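Local coordinates for glutathione S-transferase omega-like 2 (Saccharomyces cerevisiae, PDB 5LKB), which acts as a glutathione-dependent thiol transferase, dehydroascorbate reductase and dimethylarsinic acid reductase and reacts with glutathionyl-(hydro)quinones, at residues Q16-R21 and V170-S175; W39-L44 and V160-E165; A49-I54 and E176-L181; Y145-P150 and E165-V170. All coordinates share one frame; numbering follows the deposited sequence. Where two conformers were deposited one is given.

Interaction 1. Residues Q16-R21 and V170-S175; sequences QVSSFR and VNNESS
Glu-173 OE1 is reached by two groups tied to Ser-18: a water that accepts from Ser-18 N and donates to this oxygen, and the serine hydroxyl. In the conformer given, Ser-18 OG donates to Glu-173 OE1 (3.0 Å) from the anti side, tilted out of the carboxylate plane. The other oxygen, OE2, takes two bonds from Ser-175, one from N (3.1 Å) and one from OG, reaching it from opposite faces of the carboxylate. Glu-173 thereby N-caps helix 174-182. Its aliphatic part runs alongside Arg-21, whose guanidinium carries Glu-173 CG over one face; Arg-21 NH1 bonds back to Ser-18 O (3.2 Å), almost within the guanidinium plane, and NE forms a salt bridge with Glu-176.

Asn-172 holds Phe-20 by main chain and side chain together. Its N donates to Phe-20 O (3.0 Å), while Phe-20 N donates to Asn-172 OD1 (3.1 Å) from above the amide plane. A chi1 of 76° turns the amide of Asn-172 back toward the Phe-20 backbone, with the phenyl ring nearly perpendicular to it (83°) and presenting an edge. ND2 of this asparagine is bonded to Tyr-145 OH and to a second water, which also accepts from Ser-19 N. Asn-171 OD1 closes an Asx turn on Glu-173 N (2.8 Å).

Glu-173 and Ser-174 bind glutathione, and a glycerol, probably from the crystallisation liquor, is bound beside them. The N-terminal loop 16-21 thus lies against the corner where strand 168-171, at the edge of the sheet, passes into helix 174-182.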
# COMPACT_ATOMS: atom_id res chain seq x y z
N GLN A 16 16.30 -19.80 5.82
CA GLN A 16 17.04 -20.97 6.30
C GLN A 16 16.41 -22.27 5.79
O GLN A 16 15.20 -22.37 5.59
CB GLN A 16 17.02 -20.98 7.82
CG GLN A 16 15.69 -21.39 8.50
CD GLN A 16 15.74 -21.32 10.03
OE1 GLN A 16 16.54 -20.57 10.61
NE2 GLN A 16 14.87 -22.10 10.70
N VAL A 17 17.24 -23.30 5.63
CA VAL A 17 16.75 -24.62 5.30
C VAL A 17 16.19 -25.24 6.58
O VAL A 17 16.81 -25.17 7.65
CB VAL A 17 17.89 -25.46 4.71
CG1 VAL A 17 17.47 -26.89 4.53
CG2 VAL A 17 18.33 -24.91 3.33
N SER A 18 15.00 -25.84 6.46
CA SER A 18 14.41 -26.51 7.61
C SER A 18 15.19 -27.77 7.97
O SER A 18 15.60 -28.54 7.10
CB SER A 18 13.00 -26.94 7.28
OG SER A 18 12.23 -25.82 6.92
N SER A 19 15.31 -27.99 9.28
CA SER A 19 16.18 -29.02 9.83
C SER A 19 15.49 -30.34 10.07
O SER A 19 16.19 -31.35 10.11
CB SER A 19 16.73 -28.58 11.17
OG SER A 19 17.35 -27.34 11.01
N PHE A 20 14.17 -30.41 10.22
CA PHE A 20 13.49 -31.65 10.59
C PHE A 20 12.75 -32.15 9.36
O PHE A 20 11.77 -31.54 8.92
CB PHE A 20 12.57 -31.48 11.79
CG PHE A 20 13.27 -31.04 13.02
CD1 PHE A 20 13.45 -29.70 13.28
CD2 PHE A 20 13.79 -31.97 13.92
CE1 PHE A 20 14.10 -29.27 14.43
CE2 PHE A 20 14.47 -31.56 15.05
CZ PHE A 20 14.63 -30.19 15.30
N ARG A 21 13.16 -33.28 8.82
CA ARG A 21 12.75 -33.68 7.50
C ARG A 21 12.33 -35.15 7.43
O ARG A 21 12.25 -35.71 6.33
CB ARG A 21 13.91 -33.42 6.54
CG ARG A 21 14.44 -31.97 6.64
CD ARG A 21 13.43 -30.85 6.23
NE ARG A 21 13.16 -30.93 4.78
CZ ARG A 21 13.79 -30.23 3.84
NH1 ARG A 21 14.75 -29.38 4.15
NH2 ARG A 21 13.51 -30.42 2.56
N VAL A 170 8.91 -34.28 14.10
CA VAL A 170 9.00 -35.17 12.95
C VAL A 170 9.48 -34.40 11.74
O VAL A 170 10.44 -34.77 11.06
CB VAL A 170 7.64 -35.87 12.67
CG1 VAL A 170 7.69 -36.71 11.37
CG2 VAL A 170 7.20 -36.72 13.91
N ASN A 171 8.82 -33.27 11.48
CA ASN A 171 9.05 -32.55 10.24
C ASN A 171 8.60 -31.11 10.50
O ASN A 171 7.51 -30.91 11.05
CB ASN A 171 8.30 -33.16 9.09
CG ASN A 171 8.78 -32.71 7.76
OD1 ASN A 171 8.61 -31.52 7.42
ND2 ASN A 171 9.32 -33.60 6.94
N ASN A 172 9.45 -30.13 10.11
CA ASN A 172 9.09 -28.71 10.17
C ASN A 172 9.24 -28.05 8.81
O ASN A 172 9.37 -26.82 8.72
CB ASN A 172 9.82 -27.99 11.29
CG ASN A 172 11.26 -27.72 10.98
OD1 ASN A 172 11.85 -28.43 10.11
ND2 ASN A 172 11.86 -26.70 11.67
N GLU A 173 9.07 -28.80 7.74
CA GLU A 173 9.08 -28.29 6.37
C GLU A 173 7.67 -28.40 5.82
O GLU A 173 7.18 -29.48 5.53
CB GLU A 173 10.13 -29.05 5.54
CG GLU A 173 10.10 -28.79 4.07
CD GLU A 173 10.09 -27.28 3.77
OE1 GLU A 173 10.96 -26.55 4.31
OE2 GLU A 173 9.22 -26.83 2.98
N SER A 174 7.03 -27.25 5.55
CA SER A 174 5.62 -27.31 5.18
C SER A 174 5.41 -28.11 3.89
O SER A 174 4.35 -28.71 3.70
CB SER A 174 5.02 -25.88 5.05
OG SER A 174 5.56 -25.17 3.93
N SER A 175 6.36 -28.07 2.95
CA SER A 175 6.16 -28.73 1.67
C SER A 175 6.14 -30.24 1.86
O SER A 175 5.54 -30.93 1.03
CB SER A 175 7.27 -28.35 0.68
OG SER A 175 8.56 -28.80 1.09
O HOH W 1 13.71 -26.17 3.78
O HOH W 2 14.48 -25.70 10.95

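Interaction 2. Residues W39-L44 and V160-E165; sequences WLYVSL and VLWDLE
Trp-39 and Trp-162 form one hydrogen-bonded pair of an antiparallel strand pairing, and Tyr-41 and Val-160 form the next; Leu-40 and Leu-161 make the non-hydrogen-bonded pair between them. Four backbone bonds result: Trp-39 N to Trp-162 O (2.9 Å), Trp-162 N to Trp-39 O (2.8 Å), Tyr-41 N to Val-160 O and Val-160 N to Tyr-41 O. Around the leucine pair, two CA-H...O contacts supplement them, Leu-161 CA to Trp-39 O and Leu-40 CA to Val-160 O, both at 3.4 Å.

Aromatic packing lines the face that bears Trp-39, Tyr-41, Val-160 and Trp-162. Tyr-41 turns its edge toward the five-membered ring of Trp-162 in an offset edge-to-face pair, centroids 5.7 Å apart and planes at 81°. Its CE2 atom does the touching, 3.7 Å from Trp-162 CB and slightly farther from CG. With Trp-162 CG anti to the backbone N (chi1 -179°), the indole is carried out where that edge can meet it. Over one face of the Tyr-41 ring, toward its rim, lies Trp-39 CD1.

Other apolar contacts are looser: Leu-164 CD1 approaches Trp-39 CE3 at 4.3 Å. On the other face of the sheet, Leu-40 and Leu-161 each lay a CD1 methyl beside a carbonyl of the partner strand.

Trp-39 NE1 is bonded to Ser-68, Tyr-41 OH to Glu-133 and Trp-162 NE1 to Tyr-136. Main-chain bonds set the register of these central strands of the thioredoxin-like domain, and aromatic side chains pack on one face, their polar atoms paired with residues around them.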
# COMPACT_ATOMS: atom_id res chain seq x y z
N TRP A 39 0.80 -34.08 16.49
CA TRP A 39 0.22 -32.77 16.75
C TRP A 39 0.80 -31.80 15.73
O TRP A 39 1.92 -31.95 15.26
CB TRP A 39 0.58 -32.26 18.15
CG TRP A 39 -0.53 -31.44 18.76
CD1 TRP A 39 -0.59 -30.10 18.89
CD2 TRP A 39 -1.72 -31.96 19.32
NE1 TRP A 39 -1.78 -29.74 19.50
CE2 TRP A 39 -2.48 -30.89 19.78
CE3 TRP A 39 -2.22 -33.24 19.48
CZ2 TRP A 39 -3.70 -31.07 20.41
CZ3 TRP A 39 -3.40 -33.42 20.07
CH2 TRP A 39 -4.16 -32.33 20.54
N LEU A 40 0.00 -30.82 15.37
CA LEU A 40 0.37 -29.82 14.38
C LEU A 40 0.31 -28.47 15.08
O LEU A 40 -0.79 -28.00 15.43
CB LEU A 40 -0.58 -29.91 13.17
CG LEU A 40 -0.24 -28.93 12.05
CD1 LEU A 40 1.17 -29.33 11.46
CD2 LEU A 40 -1.29 -28.98 10.99
N TYR A 41 1.47 -27.82 15.27
CA TYR A 41 1.56 -26.49 15.88
C TYR A 41 1.76 -25.47 14.76
O TYR A 41 2.66 -25.63 13.94
CB TYR A 41 2.76 -26.40 16.83
CG TYR A 41 2.65 -27.29 18.08
CD1 TYR A 41 1.96 -26.83 19.20
CD2 TYR A 41 3.22 -28.55 18.12
CE1 TYR A 41 1.84 -27.62 20.34
CE2 TYR A 41 3.12 -29.33 19.25
CZ TYR A 41 2.47 -28.85 20.37
OH TYR A 41 2.37 -29.65 21.49
N VAL A 42 0.91 -24.44 14.73
CA VAL A 42 0.89 -23.49 13.62
C VAL A 42 0.76 -22.08 14.16
O VAL A 42 0.43 -21.86 15.32
CB VAL A 42 -0.29 -23.73 12.66
CG1 VAL A 42 -0.30 -25.15 12.13
CG2 VAL A 42 -1.61 -23.49 13.37
N SER A 43 1.03 -21.12 13.27
CA SER A 43 0.43 -19.79 13.34
C SER A 43 -0.58 -19.66 12.22
O SER A 43 -0.31 -20.06 11.10
CB SER A 43 1.45 -18.67 13.22
OG SER A 43 0.82 -17.39 13.08
N LEU A 44 -1.75 -19.06 12.51
CA LEU A 44 -2.69 -18.72 11.44
C LEU A 44 -2.22 -17.56 10.56
O LEU A 44 -2.72 -17.44 9.44
CB LEU A 44 -4.02 -18.33 12.07
CG LEU A 44 -4.87 -19.43 12.69
CD1 LEU A 44 -5.96 -18.91 13.58
CD2 LEU A 44 -5.44 -20.24 11.55
N VAL A 160 5.07 -26.95 12.90
CA VAL A 160 5.78 -28.07 13.50
C VAL A 160 4.84 -29.26 13.55
O VAL A 160 3.74 -29.17 14.11
CB VAL A 160 6.28 -27.69 14.90
CG1 VAL A 160 6.82 -28.94 15.62
CG2 VAL A 160 7.38 -26.63 14.83
N LEU A 161 5.29 -30.39 12.98
CA LEU A 161 4.59 -31.67 13.11
C LEU A 161 5.33 -32.50 14.17
O LEU A 161 6.52 -32.79 14.02
CB LEU A 161 4.52 -32.39 11.77
CG LEU A 161 3.87 -33.77 11.80
CD1 LEU A 161 2.39 -33.66 12.16
CD2 LEU A 161 4.06 -34.46 10.47
N TRP A 162 4.66 -32.72 15.29
CA TRP A 162 5.23 -33.17 16.58
C TRP A 162 4.75 -34.58 16.88
O TRP A 162 3.59 -34.91 16.67
CB TRP A 162 4.69 -32.29 17.69
CG TRP A 162 5.19 -32.61 19.12
CD1 TRP A 162 4.48 -33.22 20.13
CD2 TRP A 162 6.47 -32.28 19.68
NE1 TRP A 162 5.24 -33.24 21.27
CE2 TRP A 162 6.47 -32.73 21.02
CE3 TRP A 162 7.61 -31.67 19.18
CZ2 TRP A 162 7.57 -32.52 21.88
CZ3 TRP A 162 8.72 -31.50 20.04
CH2 TRP A 162 8.69 -31.96 21.36
N ASP A 163 5.68 -35.40 17.43
CA ASP A 163 5.36 -36.75 17.89
C ASP A 163 5.29 -36.76 19.40
O ASP A 163 6.30 -36.53 20.07
CB ASP A 163 6.43 -37.75 17.44
CG ASP A 163 6.16 -39.14 17.99
OD1 ASP A 163 4.97 -39.42 18.18
OD2 ASP A 163 7.15 -39.90 18.16
N LEU A 164 4.10 -37.05 19.92
CA LEU A 164 3.90 -37.12 21.37
C LEU A 164 4.61 -38.32 22.01
O LEU A 164 4.95 -38.25 23.19
CB LEU A 164 2.41 -37.20 21.69
CG LEU A 164 1.60 -35.91 21.39
CD1 LEU A 164 0.10 -36.29 21.43
CD2 LEU A 164 1.95 -34.77 22.35
N GLU A 165 4.90 -39.36 21.25
CA GLU A 165 5.52 -40.54 21.86
C GLU A 165 7.02 -40.33 22.11
O GLU A 165 7.53 -40.63 23.19
CB GLU A 165 5.27 -41.73 20.96
CG GLU A 165 3.84 -42.29 21.12
CD GLU A 165 3.65 -43.67 20.51
OE1 GLU A 165 4.67 -44.35 20.14
OE2 GLU A 165 2.48 -44.07 20.38

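Interaction 3. Residues A49-I54 and E176-L181; sequences AHRTLI and EIIRIL
Helix segments 49-54 and 176-181 run almost parallel, their axes 8° apart in direction and 9.1 Å apart at closest approach, with Thr-52 and Ile-178 nearest at the CA atoms. Methyl groups carry the contact. Thr-52 CG2 meets Ile-177 CG2 at 3.6 Å and lies 4.0 Å from Ile-178 CG2, so one threonine methyl bears on two neighbouring isoleucines.

The torsion of Thr-52 divides its two branches: OG1 stands between the backbone N and carbonyl carbon (chi1 72°) and turns back to donate to Ala-49 O (2.8 Å), in the carbonyl plane and on a lone pair, leaving the methyl directed at the partner helix. The hydroxyl is thus paired within its own helix, and Ala-49 O accepts from Leu-53 N as well.

Ile-178 reaches across with CG2, which rests 3.7 Å from Arg-51 O and 3.9 Å from Arg-51 CB. One turn on, Leu-181 brings CD1 to 3.7 Å from Thr-52 O. Methyls thus approach the backbone of helix 47-58 as well as its side chains, in a buried interface made by methyl groups.

Beyond CB, the extended Arg-51 leads toward Ser-174, a glutathione-binding residue, with which it makes a weak hydrogen bond. Both helices belong to the thioredoxin-like domain: Thr-52 also packs on Leu-40 and Val-42 of strand 38-42, and helix 285-304 of the C-terminal domain touches Ile-54 and Ile-178.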
# COMPACT_ATOMS: atom_id res chain seq x y z
N ALA A 49 2.58 -22.50 7.33
CA ALA A 49 1.73 -23.29 8.24
C ALA A 49 0.32 -23.40 7.70
O ALA A 49 -0.35 -24.43 7.87
CB ALA A 49 1.75 -22.65 9.62
N HIS A 50 -0.18 -22.36 7.03
CA HIS A 50 -1.52 -22.40 6.49
C HIS A 50 -1.66 -23.57 5.52
O HIS A 50 -2.70 -24.17 5.43
CB HIS A 50 -1.86 -21.02 5.87
CG HIS A 50 -3.31 -20.81 5.54
ND1 HIS A 50 -3.77 -19.62 4.99
CD2 HIS A 50 -4.39 -21.59 5.76
CE1 HIS A 50 -5.08 -19.70 4.87
NE2 HIS A 50 -5.49 -20.88 5.34
N ARG A 51 -0.62 -23.90 4.75
CA ARG A 51 -0.69 -25.02 3.83
C ARG A 51 -1.11 -26.26 4.56
O ARG A 51 -1.91 -27.03 4.04
CB ARG A 51 0.67 -25.30 3.20
CG ARG A 51 1.33 -24.16 2.38
CD ARG A 51 2.77 -24.55 2.15
NE ARG A 51 3.37 -23.84 1.04
CZ ARG A 51 4.56 -24.13 0.54
NH1 ARG A 51 5.24 -25.16 1.06
NH2 ARG A 51 5.03 -23.43 -0.47
N THR A 52 -0.56 -26.44 5.75
CA THR A 52 -0.81 -27.68 6.49
C THR A 52 -2.21 -27.71 7.07
O THR A 52 -2.78 -28.80 7.19
CB THR A 52 0.27 -27.90 7.56
OG1 THR A 52 0.16 -27.02 8.66
CG2 THR A 52 1.66 -27.77 7.00
N LEU A 53 -2.77 -26.56 7.48
CA LEU A 53 -4.13 -26.53 7.98
C LEU A 53 -5.12 -26.88 6.88
O LEU A 53 -6.05 -27.66 7.11
CB LEU A 53 -4.46 -25.17 8.54
CG LEU A 53 -3.77 -24.75 9.78
CD1 LEU A 53 -4.22 -23.31 10.17
CD2 LEU A 53 -4.01 -25.67 10.97
N ILE A 54 -4.93 -26.33 5.69
CA ILE A 54 -5.82 -26.60 4.57
C ILE A 54 -5.79 -28.10 4.25
O ILE A 54 -6.82 -28.76 4.06
CB ILE A 54 -5.46 -25.76 3.33
CG1 ILE A 54 -5.71 -24.27 3.64
CG2 ILE A 54 -6.27 -26.18 2.13
CD1 ILE A 54 -4.94 -23.34 2.76
N GLU A 176 6.79 -30.73 2.94
CA GLU A 176 6.86 -32.18 3.20
C GLU A 176 5.72 -32.57 4.12
O GLU A 176 5.13 -33.64 3.96
CB GLU A 176 8.20 -32.53 3.82
CG GLU A 176 9.32 -32.48 2.76
CD GLU A 176 10.73 -32.56 3.32
OE1 GLU A 176 10.94 -32.58 4.55
OE2 GLU A 176 11.69 -32.58 2.52
N ILE A 177 5.40 -31.72 5.11
CA ILE A 177 4.23 -32.04 5.95
C ILE A 177 2.99 -32.27 5.10
O ILE A 177 2.21 -33.19 5.34
CB ILE A 177 4.02 -30.96 7.03
CG1 ILE A 177 5.17 -30.93 8.03
CG2 ILE A 177 2.65 -31.11 7.74
CD1 ILE A 177 5.20 -29.62 8.89
N ILE A 178 2.76 -31.44 4.07
CA ILE A 178 1.56 -31.64 3.27
C ILE A 178 1.62 -32.93 2.43
O ILE A 178 0.57 -33.49 2.07
CB ILE A 178 1.24 -30.36 2.45
CG1 ILE A 178 2.34 -30.08 1.42
CG2 ILE A 178 0.94 -29.23 3.40
CD1 ILE A 178 2.09 -28.73 0.64
N ARG A 179 2.82 -33.41 2.11
CA ARG A 179 2.96 -34.70 1.46
C ARG A 179 2.65 -35.80 2.45
O ARG A 179 1.95 -36.77 2.13
CB ARG A 179 4.37 -34.82 0.88
CG ARG A 179 4.64 -34.01 -0.38
CD ARG A 179 3.76 -34.40 -1.56
NE ARG A 179 3.80 -33.42 -2.67
CZ ARG A 179 4.68 -33.41 -3.66
NH1 ARG A 179 5.62 -34.37 -3.73
NH2 ARG A 179 4.61 -32.48 -4.60
N ILE A 180 3.13 -35.66 3.69
CA ILE A 180 2.78 -36.67 4.71
C ILE A 180 1.27 -36.76 4.88
O ILE A 180 0.69 -37.87 4.87
CB ILE A 180 3.50 -36.36 6.03
CG1 ILE A 180 5.02 -36.42 5.87
CG2 ILE A 180 3.06 -37.33 7.17
CD1 ILE A 180 5.81 -35.93 7.12
N LEU A 181 0.60 -35.61 5.04
CA LEU A 181 -0.84 -35.63 5.26
C LEU A 181 -1.54 -36.22 4.09
O LEU A 181 -2.56 -36.86 4.26
CB LEU A 181 -1.31 -34.18 5.48
CG LEU A 181 -0.77 -33.53 6.74
CD1 LEU A 181 -1.15 -32.08 6.79
CD2 LEU A 181 -1.18 -34.17 8.07

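Interaction 4. Residues Y145-P150 and E165-V170; sequences YYKSDP and ETQTIV
Ile-169 packs on Ser-148 and Tyr-145 along the length of its side chain. CB stands 3.8 Å from Ser-148 OG; CG1, beside the backbone N (chi1 -59°), passes Ser-148 OG and CB at similar range; and CD1, at the end of an extended branch, settles over the face of the Tyr-145 ring. This is a CH-pi contact: the methyl carbon lies 3.7 Å from the centroid of the Tyr-145 ring and 8° off its normal, almost centred above the six carbons. The phenol oxygen is held independently by Thr-157 O.

Ser-148 binds the strand backbone at the root of the same isoleucine. Ile-169 N donates to Ser-148 OG (2.7 Å) in a nearly straight bond, 165° at the hydrogen. The hydroxyl oxygen also comes close to Thr-168 CA (3.1 Å).

The serine belongs to the last turn of helix 141-148, and its partner to strand 168-171, the edge strand that pairs with 160-163 in the thioredoxin-like sheet of the GST N-terminal domain. Gln-167, with phi and psi both positive, and Thr-168 form a G1 bulge opposite Asp-163.

At the exposed margin, Lys-147 bends between CB and CG and lays its chain across Gln-167. Lys-147 CE, rather than the ammonium, is the atom closest to Gln-167 OE1 (3.0 Å); NZ is 3.8 Å from that oxygen. A water lies between the main chains here, within hydrogen-bonding distance of Lys-147 O (3.1 Å) and Gln-167 O (2.8 Å).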
# COMPACT_ATOMS: atom_id res chain seq x y z
N TYR A 145 11.43 -27.17 20.26
CA TYR A 145 12.66 -27.34 19.49
C TYR A 145 13.79 -27.86 20.39
O TYR A 145 14.48 -28.82 20.05
CB TYR A 145 13.06 -26.00 18.81
CG TYR A 145 12.36 -25.77 17.48
CD1 TYR A 145 11.10 -25.20 17.40
CD2 TYR A 145 12.98 -26.10 16.31
CE1 TYR A 145 10.47 -25.04 16.19
CE2 TYR A 145 12.37 -25.93 15.09
CZ TYR A 145 11.10 -25.38 15.03
OH TYR A 145 10.54 -25.27 13.76
N TYR A 146 13.96 -27.25 21.57
CA TYR A 146 15.03 -27.68 22.48
C TYR A 146 14.73 -29.07 23.06
O TYR A 146 15.66 -29.86 23.29
CB TYR A 146 15.22 -26.64 23.58
CG TYR A 146 15.86 -25.33 23.14
CD1 TYR A 146 16.96 -25.32 22.28
CD2 TYR A 146 15.38 -24.11 23.59
CE1 TYR A 146 17.57 -24.12 21.87
CE2 TYR A 146 16.00 -22.89 23.18
CZ TYR A 146 17.06 -22.92 22.32
OH TYR A 146 17.68 -21.75 21.93
N LYS A 147 13.46 -29.37 23.33
CA LYS A 147 13.10 -30.73 23.73
C LYS A 147 13.55 -31.75 22.68
O LYS A 147 14.19 -32.75 23.01
CB LYS A 147 11.59 -30.83 23.97
CG LYS A 147 11.11 -32.21 24.44
CD LYS A 147 11.81 -32.63 25.74
CE LYS A 147 11.34 -34.00 26.16
NZ LYS A 147 11.99 -34.46 27.43
N SER A 148 13.22 -31.51 21.42
CA SER A 148 13.60 -32.42 20.36
C SER A 148 15.12 -32.50 20.22
O SER A 148 15.68 -33.61 20.10
CB SER A 148 12.96 -31.95 19.05
OG SER A 148 12.84 -32.98 18.07
N ASP A 149 15.81 -31.38 20.29
CA ASP A 149 17.24 -31.31 19.99
C ASP A 149 17.79 -30.17 20.83
O ASP A 149 17.63 -28.99 20.49
CB ASP A 149 17.51 -31.09 18.50
CG ASP A 149 18.96 -30.85 18.20
OD1 ASP A 149 19.78 -31.02 19.12
OD2 ASP A 149 19.28 -30.46 17.05
N PRO A 150 18.37 -30.49 21.99
CA PRO A 150 18.94 -29.43 22.85
C PRO A 150 20.02 -28.60 22.19
O PRO A 150 20.30 -27.51 22.67
CB PRO A 150 19.48 -30.23 24.05
CG PRO A 150 18.54 -31.42 24.12
CD PRO A 150 18.36 -31.80 22.66
N GLU A 165 4.90 -39.36 21.25
CA GLU A 165 5.52 -40.54 21.86
C GLU A 165 7.02 -40.33 22.11
O GLU A 165 7.53 -40.63 23.19
CB GLU A 165 5.27 -41.73 20.96
CG GLU A 165 3.84 -42.29 21.12
CD GLU A 165 3.65 -43.67 20.51
OE1 GLU A 165 4.67 -44.35 20.14
OE2 GLU A 165 2.48 -44.07 20.38
N THR A 166 7.75 -39.87 21.10
CA THR A 166 9.17 -39.66 21.25
C THR A 166 9.49 -38.22 21.69
O THR A 166 10.65 -37.92 22.02
CB THR A 166 9.88 -40.04 19.94
OG1 THR A 166 9.45 -39.16 18.89
CG2 THR A 166 9.61 -41.49 19.50
N GLN A 167 8.49 -37.32 21.67
CA GLN A 167 8.67 -35.90 22.02
C GLN A 167 9.73 -35.26 21.13
O GLN A 167 10.71 -34.72 21.60
CB GLN A 167 8.96 -35.69 23.50
CG GLN A 167 7.86 -36.29 24.34
CD GLN A 167 7.82 -35.77 25.75
OE1 GLN A 167 8.46 -34.76 26.08
NE2 GLN A 167 7.05 -36.44 26.60
N THR A 168 9.53 -35.43 19.82
CA THR A 168 10.45 -34.87 18.84
C THR A 168 9.64 -34.18 17.77
O THR A 168 8.46 -34.48 17.56
CB THR A 168 11.33 -35.99 18.19
OG1 THR A 168 10.49 -37.01 17.63
CG2 THR A 168 12.34 -36.58 19.19
N ILE A 169 10.33 -33.34 17.02
CA ILE A 169 9.77 -32.79 15.80
C ILE A 169 10.00 -33.78 14.68
O ILE A 169 11.16 -34.08 14.34
CB ILE A 169 10.44 -31.45 15.50
CG1 ILE A 169 10.20 -30.50 16.66
CG2 ILE A 169 9.95 -30.89 14.17
CD1 ILE A 169 10.74 -29.12 16.40
N VAL A 170 8.91 -34.28 14.10
CA VAL A 170 9.00 -35.17 12.95
C VAL A 170 9.48 -34.40 11.74
O VAL A 170 10.44 -34.77 11.06
CB VAL A 170 7.64 -35.87 12.67
CG1 VAL A 170 7.69 -36.71 11.37
CG2 VAL A 170 7.20 -36.72 13.91
O HOH W 3 12.92 -35.58 23.07

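Interactions 2 and 3 are buried in the thioredoxin-like domain, whereas 1 and 4 are partly exposed. Strands 160-163 and 168-171 join interaction 2 to interactions 1 and 4 through backbone bonds such as Val-170 N to Leu-161 O. Helix 174-182 serves both 1 and 3, and the Arg-21 to Glu-176 salt bridge connects them. Chemistry follows position: main-chain pairing and aromatic rings in the sheet, methyl packing between helices, and carboxylate, amide and water bonds near the glutathione site. Interaction 4 mixes a single serine bond with CH-pi packing, and Phe-20 of interaction 1 lies against its Ser-148 and Tyr-145.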